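Long-range contact in flagellar brake protein YcgR (Klebsiella pneumoniae, PDB 5KEC), which binds cyclic di-GMP and probably acts as a DNA-binding transcriptional activator of type 3 fimbriae, linked to biofilm formation: residues F20-I32 / T41-I53. Residues are numbered along the deposited sequence; the frame is centred on the assembly and turned at random.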
ATOM      1  N   PHE B  20      -4.811 -21.867  -3.261  1.00 23.04           N
ATOM      2  CA  PHE B  20      -3.813 -21.425  -4.230  1.00 26.97           C
ATOM      3  C   PHE B  20      -3.689 -22.402  -5.399  1.00 20.94           C
ATOM      4  O   PHE B  20      -3.650 -21.988  -6.562  1.00 22.26           O
ATOM      5  CB  PHE B  20      -2.457 -21.167  -3.560  1.00 20.26           C
ATOM      6  CG  PHE B  20      -2.287 -19.753  -3.087  1.00 21.52           C
ATOM      7  CD1 PHE B  20      -2.996 -19.284  -1.995  1.00 21.88           C
ATOM      8  CD2 PHE B  20      -1.423 -18.887  -3.743  1.00 17.12           C
ATOM      9  CE1 PHE B  20      -2.852 -17.977  -1.566  1.00 24.68           C
ATOM     10  CE2 PHE B  20      -1.275 -17.576  -3.321  1.00 22.93           C
ATOM     11  CZ  PHE B  20      -1.988 -17.120  -2.229  1.00 27.14           C
ATOM     12  N   ARG B  21      -3.648 -23.695  -5.089  1.00 18.66           N
ATOM     13  CA  ARG B  21      -3.555 -24.726  -6.116  1.00 21.29           C
ATOM     14  C   ARG B  21      -4.720 -24.671  -7.094  1.00 24.62           C
ATOM     15  O   ARG B  21      -4.542 -24.885  -8.293  1.00 20.39           O
ATOM     16  CB  ARG B  21      -3.467 -26.114  -5.488  1.00 26.67           C
ATOM     17  CG  ARG B  21      -2.158 -26.387  -4.767  1.00 32.19           C
ATOM     18  CD  ARG B  21      -2.050 -27.855  -4.393  1.00 39.92           C
ATOM     19  NE  ARG B  21      -0.795 -28.169  -3.717  1.00 57.55           N
ATOM     20  CZ  ARG B  21       0.353 -28.398  -4.347  1.00 73.26           C
ATOM     21  NH1 ARG B  21       0.408 -28.336  -5.673  1.00 74.87           N
ATOM     22  NH2 ARG B  21       1.449 -28.683  -3.653  1.00 75.25           N
ATOM     23  N   GLU B  22      -5.911 -24.381  -6.578  1.00 23.30           N
ATOM     24  CA  GLU B  22      -7.104 -24.320  -7.408  1.00 29.64           C
ATOM     25  C   GLU B  22      -7.087 -23.095  -8.310  1.00 25.11           C
ATOM     26  O   GLU B  22      -7.335 -23.198  -9.513  1.00 26.27           O
ATOM     27  CB  GLU B  22      -8.362 -24.321  -6.537  1.00 30.65           C
ATOM     28  CG  GLU B  22      -9.654 -24.218  -7.325  1.00 38.42           C
ATOM     29  CD  GLU B  22     -10.879 -24.500  -6.474  1.00 49.03           C
ATOM     30  OE1 GLU B  22     -11.226 -23.662  -5.613  1.00 52.99           O
ATOM     31  OE2 GLU B  22     -11.492 -25.570  -6.666  1.00 53.17           O
ATOM     32  N   GLU B  23      -6.791 -21.936  -7.732  1.00 20.80           N
ATOM     33  CA  GLU B  23      -6.754 -20.705  -8.511  1.00 24.13           C
ATOM     34  C   GLU B  23      -5.658 -20.779  -9.581  1.00 28.97           C
ATOM     35  O   GLU B  23      -5.827 -20.289 -10.697  1.00 29.76           O
ATOM     36  CB  GLU B  23      -6.562 -19.492  -7.598  1.00 21.34           C
ATOM     37  CG  GLU B  23      -7.637 -19.347  -6.530  1.00 28.29           C
ATOM     38  CD  GLU B  23      -9.051 -19.298  -7.103  1.00 29.55           C
ATOM     39  OE1 GLU B  23      -9.257 -18.718  -8.189  1.00 38.40           O
ATOM     40  OE2 GLU B  23      -9.969 -19.842  -6.462  1.00 33.83           O
ATOM     41  N   LEU B  24      -4.539 -21.408  -9.240  1.00 19.46           N
ATOM     42  CA  LEU B  24      -3.481 -21.660 -10.211  1.00 20.84           C
ATOM     43  C   LEU B  24      -4.052 -22.396 -11.424  1.00 26.56           C
ATOM     44  O   LEU B  24      -3.831 -22.005 -12.580  1.00 19.60           O
ATOM     45  CB  LEU B  24      -2.375 -22.496  -9.568  1.00 22.28           C
ATOM     46  CG  LEU B  24      -1.405 -23.177 -10.531  1.00 39.34           C
ATOM     47  CD1 LEU B  24      -0.332 -22.200 -10.976  1.00 42.47           C
ATOM     48  CD2 LEU B  24      -0.783 -24.388  -9.858  1.00 54.52           C
ATOM     49  N   ARG B  25      -4.814 -23.448 -11.135  1.00 24.72           N
ATOM     50  CA  ARG B  25      -5.389 -24.334 -12.142  1.00 32.60           C
ATOM     51  C   ARG B  25      -6.456 -23.641 -12.983  1.00 33.29           C
ATOM     52  O   ARG B  25      -6.706 -24.021 -14.127  1.00 35.11           O
ATOM     53  CB  ARG B  25      -5.974 -25.573 -11.455  1.00 38.57           C
ATOM     54  CG  ARG B  25      -6.712 -26.519 -12.379  1.00 58.02           C
ATOM     55  CD  ARG B  25      -7.191 -27.756 -11.629  1.00 73.12           C
ATOM     56  NE  ARG B  25      -8.362 -27.491 -10.795  1.00 84.08           N
ATOM     57  CZ  ARG B  25      -8.821 -28.326  -9.866  1.00 92.84           C
ATOM     58  NH1 ARG B  25      -8.203 -29.480  -9.644  1.00 95.37           N
ATOM     59  NH2 ARG B  25      -9.895 -28.009  -9.154  1.00 94.84           N
ATOM     60  N   LYS B  26      -7.080 -22.616 -12.419  1.00 22.88           N
ATOM     61  CA  LYS B  26      -8.121 -21.898 -13.131  1.00 27.72           C
ATOM     62  C   LYS B  26      -7.566 -20.667 -13.826  1.00 25.59           C
ATOM     63  O   LYS B  26      -8.314 -19.883 -14.393  1.00 32.67           O
ATOM     64  CB  LYS B  26      -9.250 -21.515 -12.173  1.00 25.09           C
ATOM     65  CG  LYS B  26      -9.833 -22.722 -11.468  1.00 35.43           C
ATOM     66  CD  LYS B  26     -11.270 -22.502 -11.058  1.00 44.79           C
ATOM     67  CE  LYS B  26     -11.408 -21.335 -10.101  1.00 55.73           C
ATOM     68  NZ  LYS B  26     -12.820 -21.171  -9.656  1.00 59.91           N
ATOM     69  N   ARG B  27      -6.246 -20.510 -13.782  1.00 20.69           N
ATOM     70  CA  ARG B  27      -5.581 -19.337 -14.332  1.00 22.77           C
ATOM     71  C   ARG B  27      -6.193 -18.053 -13.797  1.00 25.72           C
ATOM     72  O   ARG B  27      -6.316 -17.069 -14.519  1.00 27.95           O
ATOM     73  CB  ARG B  27      -5.645 -19.337 -15.859  1.00 31.63           C
ATOM     74  CG  ARG B  27      -4.857 -20.438 -16.540  1.00 38.37           C
ATOM     75  CD  ARG B  27      -4.958 -20.297 -18.062  1.00 35.76           C
ATOM     76  NE  ARG B  27      -4.623 -18.938 -18.487  1.00 22.53           N
ATOM     77  CZ  ARG B  27      -5.518 -18.005 -18.808  1.00 25.33           C
ATOM     78  NH1 ARG B  27      -6.814 -18.282 -18.774  1.00 21.59           N
ATOM     79  NH2 ARG B  27      -5.116 -16.792 -19.169  1.00 22.08           N
ATOM     80  N   THR B  28      -6.583 -18.068 -12.528  1.00 23.83           N
ATOM     81  CA  THR B  28      -7.158 -16.885 -11.898  1.00 30.45           C
ATOM     82  C   THR B  28      -6.200 -15.705 -11.973  1.00 26.79           C
ATOM     83  O   THR B  28      -4.998 -15.861 -11.759  1.00 29.02           O
ATOM     84  CB  THR B  28      -7.532 -17.174 -10.438  1.00 22.54           C
ATOM     85  OG1 THR B  28      -8.516 -18.212 -10.417  1.00 21.39           O
ATOM     86  CG2 THR B  28      -8.094 -15.934  -9.746  1.00 23.49           C
ATOM     87  N   GLU B  29      -6.726 -14.527 -12.293  1.00 23.89           N
ATOM     88  CA  GLU B  29      -5.888 -13.339 -12.347  1.00 26.13           C
ATOM     89  C   GLU B  29      -5.415 -12.980 -10.948  1.00 23.05           C
ATOM     90  O   GLU B  29      -6.210 -12.906 -10.012  1.00 25.80           O
ATOM     91  CB  GLU B  29      -6.645 -12.153 -12.945  1.00 28.06           C
ATOM     92  CG  GLU B  29      -7.007 -12.311 -14.412  1.00 38.50           C
ATOM     93  CD  GLU B  29      -8.428 -12.797 -14.619  1.00 43.57           C
ATOM     94  OE1 GLU B  29      -9.042 -13.308 -13.652  1.00 42.23           O
ATOM     95  OE2 GLU B  29      -8.929 -12.664 -15.757  1.00 49.65           O
ATOM     96  N   ILE B  30      -4.119 -12.759 -10.804  1.00 20.70           N
ATOM     97  CA  ILE B  30      -3.599 -12.270  -9.536  1.00 22.92           C
ATOM     98  C   ILE B  30      -3.132 -10.835  -9.736  1.00 18.78           C
ATOM     99  O   ILE B  30      -2.414 -10.530 -10.696  1.00 29.13           O
ATOM    100  CB  ILE B  30      -2.488 -13.198  -8.965  1.00 25.43           C
ATOM    101  CG1 ILE B  30      -2.018 -12.713  -7.589  1.00 34.73           C
ATOM    102  CG2 ILE B  30      -1.319 -13.351  -9.940  1.00 20.91           C
ATOM    103  CD1 ILE B  30      -1.126 -13.712  -6.878  1.00 37.10           C
ATOM    104  N   GLU B  31      -3.591  -9.940  -8.868  1.00 21.46           N
ATOM    105  CA  GLU B  31      -3.180  -8.544  -8.939  1.00 23.68           C
ATOM    106  C   GLU B  31      -2.146  -8.228  -7.862  1.00 28.80           C
ATOM    107  O   GLU B  31      -2.376  -8.477  -6.681  1.00 24.18           O
ATOM    108  CB  GLU B  31      -4.383  -7.616  -8.798  1.00 23.02           C
ATOM    109  CG  GLU B  31      -4.073  -6.167  -9.133  1.00 27.55           C
ATOM    110  CD  GLU B  31      -5.324  -5.342  -9.375  1.00 35.57           C
ATOM    111  OE1 GLU B  31      -6.439  -5.850  -9.132  1.00 33.28           O
ATOM    112  OE2 GLU B  31      -5.189  -4.182  -9.821  1.00 36.68           O
ATOM    113  N   ILE B  32      -1.012  -7.678  -8.284  1.00 24.21           N
ATOM    114  CA  ILE B  32       0.088  -7.353  -7.383  1.00 27.08           C
ATOM    115  C   ILE B  32       0.240  -5.844  -7.284  1.00 31.17           C
ATOM    116  O   ILE B  32       0.436  -5.174  -8.301  1.00 32.86           O
ATOM    117  CB  ILE B  32       1.413  -7.923  -7.921  1.00 25.66           C
ATOM    118  CG1 ILE B  32       1.199  -9.331  -8.486  1.00 32.08           C
ATOM    119  CG2 ILE B  32       2.494  -7.887  -6.846  1.00 28.79           C
ATOM    120  CD1 ILE B  32       2.431  -9.919  -9.161  1.00 33.20           C
ATOM    121  N   THR B  41      -1.320 -10.733 -13.541  1.00 24.01           N
ATOM    122  CA  THR B  41      -0.672 -11.884 -14.134  1.00 22.85           C
ATOM    123  C   THR B  41      -1.359 -13.145 -13.620  1.00 22.02           C
ATOM    124  O   THR B  41      -2.500 -13.086 -13.159  1.00 30.69           O
ATOM    125  CB  THR B  41       0.840 -11.888 -13.814  1.00 26.90           C
ATOM    126  OG1 THR B  41       1.486 -12.957 -14.517  1.00 29.30           O
ATOM    127  CG2 THR B  41       1.076 -12.035 -12.309  1.00 24.00           C
ATOM    128  N   GLN B  42      -0.689 -14.286 -13.725  1.00 21.19           N
ATOM    129  CA  GLN B  42      -1.209 -15.535 -13.177  1.00 17.82           C
ATOM    130  C   GLN B  42      -0.172 -16.152 -12.251  1.00 23.88           C
ATOM    131  O   GLN B  42       1.024 -15.885 -12.378  1.00 28.53           O
ATOM    132  CB  GLN B  42      -1.554 -16.538 -14.284  1.00 24.63           C
ATOM    133  CG  GLN B  42      -3.012 -16.547 -14.726  1.00 28.90           C
ATOM    134  CD  GLN B  42      -3.373 -15.361 -15.601  1.00 29.06           C
ATOM    135  OE1 GLN B  42      -2.500 -14.631 -16.073  1.00 29.65           O
ATOM    136  NE2 GLN B  42      -4.665 -15.159 -15.817  1.00 26.44           N
ATOM    137  N   LEU B  43      -0.638 -16.965 -11.308  1.00 23.76           N
ATOM    138  CA  LEU B  43       0.252 -17.783 -10.494  1.00 24.29           C
ATOM    139  C   LEU B  43       1.019 -18.719 -11.414  1.00 23.67           C
ATOM    140  O   LEU B  43       0.430 -19.331 -12.303  1.00 21.02           O
ATOM    141  CB  LEU B  43      -0.569 -18.622  -9.518  1.00 20.23           C
ATOM    142  CG  LEU B  43      -1.308 -17.869  -8.418  1.00 17.50           C
ATOM    143  CD1 LEU B  43      -2.434 -18.748  -7.875  1.00 16.21           C
ATOM    144  CD2 LEU B  43      -0.343 -17.460  -7.319  1.00 22.98           C
ATOM    145  N   THR B  44       2.323 -18.860 -11.203  1.00 23.89           N
ATOM    146  CA  THR B  44       3.098 -19.750 -12.065  1.00 24.70           C
ATOM    147  C   THR B  44       3.492 -21.055 -11.370  1.00 23.33           C
ATOM    148  O   THR B  44       3.941 -22.008 -12.015  1.00 27.29           O
ATOM    149  CB  THR B  44       4.343 -19.040 -12.649  1.00 29.77           C
ATOM    150  OG1 THR B  44       5.140 -18.508 -11.590  1.00 23.70           O
ATOM    151  CG2 THR B  44       3.931 -17.894 -13.535  1.00 24.18           C
ATOM    152  N   ARG B  45       3.316 -21.103 -10.054  1.00 23.65           N
ATOM    153  CA  ARG B  45       3.687 -22.292  -9.299  1.00 24.33           C
ATOM    154  C   ARG B  45       3.209 -22.198  -7.861  1.00 25.25           C
ATOM    155  O   ARG B  45       3.276 -21.140  -7.243  1.00 29.10           O
ATOM    156  CB  ARG B  45       5.201 -22.498  -9.330  1.00 23.35           C
ATOM    157  CG  ARG B  45       5.660 -23.792  -8.689  1.00 33.29           C
ATOM    158  CD  ARG B  45       7.169 -23.815  -8.495  1.00 46.88           C
ATOM    159  NE  ARG B  45       7.588 -24.981  -7.724  1.00 60.96           N
ATOM    160  CZ  ARG B  45       7.908 -26.155  -8.259  1.00 64.34           C
ATOM    161  NH1 ARG B  45       7.869 -26.319  -9.576  1.00 54.65           N
ATOM    162  NH2 ARG B  45       8.270 -27.164  -7.477  1.00 69.99           N
ATOM    163  N   VAL B  46       2.718 -23.313  -7.338  1.00 23.72           N
ATOM    164  CA  VAL B  46       2.269 -23.378  -5.956  1.00 27.73           C
ATOM    165  C   VAL B  46       2.851 -24.619  -5.301  1.00 32.33           C
ATOM    166  O   VAL B  46       2.760 -25.721  -5.842  1.00 35.05           O
ATOM    167  CB  VAL B  46       0.731 -23.435  -5.850  1.00 30.16           C
ATOM    168  CG1 VAL B  46       0.306 -23.559  -4.394  1.00 26.08           C
ATOM    169  CG2 VAL B  46       0.097 -22.205  -6.492  1.00 31.09           C
ATOM    170  N   ASP B  47       3.476 -24.436  -4.146  1.00 36.70           N
ATOM    171  CA  ASP B  47       3.934 -25.570  -3.360  1.00 39.55           C
ATOM    172  C   ASP B  47       3.597 -25.342  -1.892  1.00 42.12           C
ATOM    173  O   ASP B  47       2.932 -24.362  -1.545  1.00 35.49           O
ATOM    174  CB  ASP B  47       5.429 -25.837  -3.574  1.00 46.50           C
ATOM    175  CG  ASP B  47       6.300 -24.670  -3.159  1.00 56.26           C
ATOM    176  OD1 ASP B  47       6.125 -24.168  -2.029  1.00 61.15           O
ATOM    177  OD2 ASP B  47       7.160 -24.258  -3.966  1.00 62.24           O
ATOM    178  N   PHE B  48       4.056 -26.247  -1.035  1.00 48.71           N
ATOM    179  CA  PHE B  48       3.627 -26.261   0.358  1.00 44.19           C
ATOM    180  C   PHE B  48       3.984 -24.988   1.124  1.00 30.43           C
ATOM    181  O   PHE B  48       3.354 -24.668   2.131  1.00 41.35           O
ATOM    182  CB  PHE B  48       4.187 -27.495   1.071  1.00 57.76           C
ATOM    183  CG  PHE B  48       5.690 -27.563   1.080  1.00 71.74           C
ATOM    184  CD1 PHE B  48       6.409 -27.171   2.200  1.00 70.12           C
ATOM    185  CD2 PHE B  48       6.385 -28.018  -0.031  1.00 80.09           C
ATOM    186  CE1 PHE B  48       7.793 -27.232   2.216  1.00 69.55           C
ATOM    187  CE2 PHE B  48       7.769 -28.082  -0.024  1.00 83.21           C
ATOM    188  CZ  PHE B  48       8.473 -27.687   1.104  1.00 76.98           C
ATOM    189  N   ALA B  49       4.979 -24.253   0.642  1.00 29.71           N
ATOM    190  CA  ALA B  49       5.496 -23.114   1.396  1.00 33.82           C
ATOM    191  C   ALA B  49       5.471 -21.782   0.640  1.00 38.88           C
ATOM    192  O   ALA B  49       5.526 -20.717   1.259  1.00 35.86           O
ATOM    193  CB  ALA B  49       6.908 -23.413   1.878  1.00 33.49           C
ATOM    194  N   GLU B  50       5.387 -21.843  -0.687  1.00 29.75           N
ATOM    195  CA  GLU B  50       5.555 -20.649  -1.512  1.00 28.86           C
ATOM    196  C   GLU B  50       4.680 -20.663  -2.763  1.00 24.91           C
ATOM    197  O   GLU B  50       4.224 -21.713  -3.203  1.00 21.70           O
ATOM    198  CB  GLU B  50       7.022 -20.503  -1.926  1.00 40.00           C
ATOM    199  CG  GLU B  50       7.973 -20.218  -0.777  1.00 49.11           C
ATOM    200  CD  GLU B  50       9.433 -20.357  -1.173  1.00 54.34           C
ATOM    201  OE1 GLU B  50       9.724 -21.098  -2.140  1.00 37.20           O
ATOM    202  OE2 GLU B  50      10.286 -19.726  -0.510  1.00 52.48           O
ATOM    203  N   PHE B  51       4.429 -19.483  -3.315  1.00 24.23           N
ATOM    204  CA  PHE B  51       3.795 -19.382  -4.624  1.00 27.16           C
ATOM    205  C   PHE B  51       4.647 -18.491  -5.503  1.00 23.99           C
ATOM    206  O   PHE B  51       5.329 -17.598  -5.009  1.00 32.75           O
ATOM    207  CB  PHE B  51       2.371 -18.831  -4.523  1.00 22.66           C
ATOM    208  CG  PHE B  51       2.300 -17.376  -4.152  1.00 25.34           C
ATOM    209  CD1 PHE B  51       2.307 -16.396  -5.133  1.00 23.37           C
ATOM    210  CD2 PHE B  51       2.215 -16.990  -2.819  1.00 24.66           C
ATOM    211  CE1 PHE B  51       2.233 -15.050  -4.796  1.00 22.19           C
ATOM    212  CE2 PHE B  51       2.143 -15.646  -2.468  1.00 20.42           C
ATOM    213  CZ  PHE B  51       2.157 -14.674  -3.459  1.00 23.43           C
ATOM    214  N   HIS B  52       4.611 -18.735  -6.808  1.00 23.34           N
ATOM    215  CA  HIS B  52       5.443 -17.979  -7.734  1.00 26.70           C
ATOM    216  C   HIS B  52       4.625 -17.122  -8.670  1.00 27.58           C
ATOM    217  O   HIS B  52       3.506 -17.470  -9.027  1.00 22.75           O
ATOM    218  CB  HIS B  52       6.293 -18.920  -8.581  1.00 22.98           C
ATOM    219  CG  HIS B  52       7.294 -19.695  -7.794  1.00 26.99           C
ATOM    220  ND1 HIS B  52       8.318 -20.403  -8.387  1.00 38.56           N
ATOM    221  CD2 HIS B  52       7.433 -19.874  -6.461  1.00 33.80           C
ATOM    222  CE1 HIS B  52       9.041 -20.989  -7.449  1.00 50.39           C
ATOM    223  NE2 HIS B  52       8.525 -20.684  -6.271  1.00 40.21           N
ATOM    224  N   ILE B  53       5.208 -16.000  -9.071  1.00 28.73           N
ATOM    225  CA  ILE B  53       4.708 -15.236 -10.198  1.00 28.01           C
ATOM    226  C   ILE B  53       5.914 -14.816 -11.025  1.00 26.29           C
ATOM    227  O   ILE B  53       7.045 -14.846 -10.539  1.00 32.80           O
ATOM    228  CB  ILE B  53       3.902 -14.008  -9.746  1.00 26.32           C
ATOM    229  CG1 ILE B  53       4.755 -13.101  -8.864  1.00 28.70           C
ATOM    230  CG2 ILE B  53       2.622 -14.436  -9.017  1.00 19.29           C
ATOM    231  CD1 ILE B  53       5.401 -11.963  -9.617  1.00 37.35           C
TER
HETATM  232  O   HOH W   1      -3.344 -17.933 -11.240  1.00 26.85           O
HETATM  233  O   HOH W   2      -2.377 -19.803 -13.034  1.00 21.96           O
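The amide of Gln42 reaches the backbone just after the helix: NE2 donates to Arg27 O over 2.8 Å, almost straight at 169°. Arg27 O lies in the amide plane of Gln42, whereas the donor stands above the Arg27 carbonyl plane. The bend at chi2 (75°) turns the amide so that NE2 reaches this oxygen; CG lies beside it and Thr28 O. Over one face of the Arg27 guanidinium comes the same NE2, 3.8 Å from NH2, with the two flat groups nearly parallel. Arg27, at positive phi, is the C-prime residue of the Schellman motif that ends helix 13-25.

From there the chain enters strand 29-34, half of an antiparallel hairpin with strand 37-46. The side chain of Glu29 comes within about 4 Å of that of His70, which binds cyclic di-GMP. Ile30 and Thr41 form the hydrogen-bonded pair here: Ile30 N gives to Thr41 O at 2.9 Å, and Thr41 N returns a bond to Ile30 O. Two waters sit between the helix end and Leu43: one accepts from Leu43 N and lies 2.7 Å from Thr28 O, the other lies between Leu24 O and Leu43 O.

Helix 13-25 packs on the antiparallel sheet of the YcgR-like domain, with Leu43 as the wedge. Its CD1 faces the helix backbone at Phe20 O, while CD2 meets Ile30 CD1 and the Phe20 ring. Phe20 CE2 sits over one face of Phe51, 3.6 Å from its CD2, offset toward the rim with the planes 40° apart. Val46 CG1 packs on Phe20 CB and Arg21 CG. The Arg21 chain runs extended from CG to NE, carrying its guanidinium across the Val46 carbonyl, whose carbon lies over one face. On the same face as Ile30, Ile32 CD1 touches Ile53 CD1 of strand 50-55 at 3.6 Å.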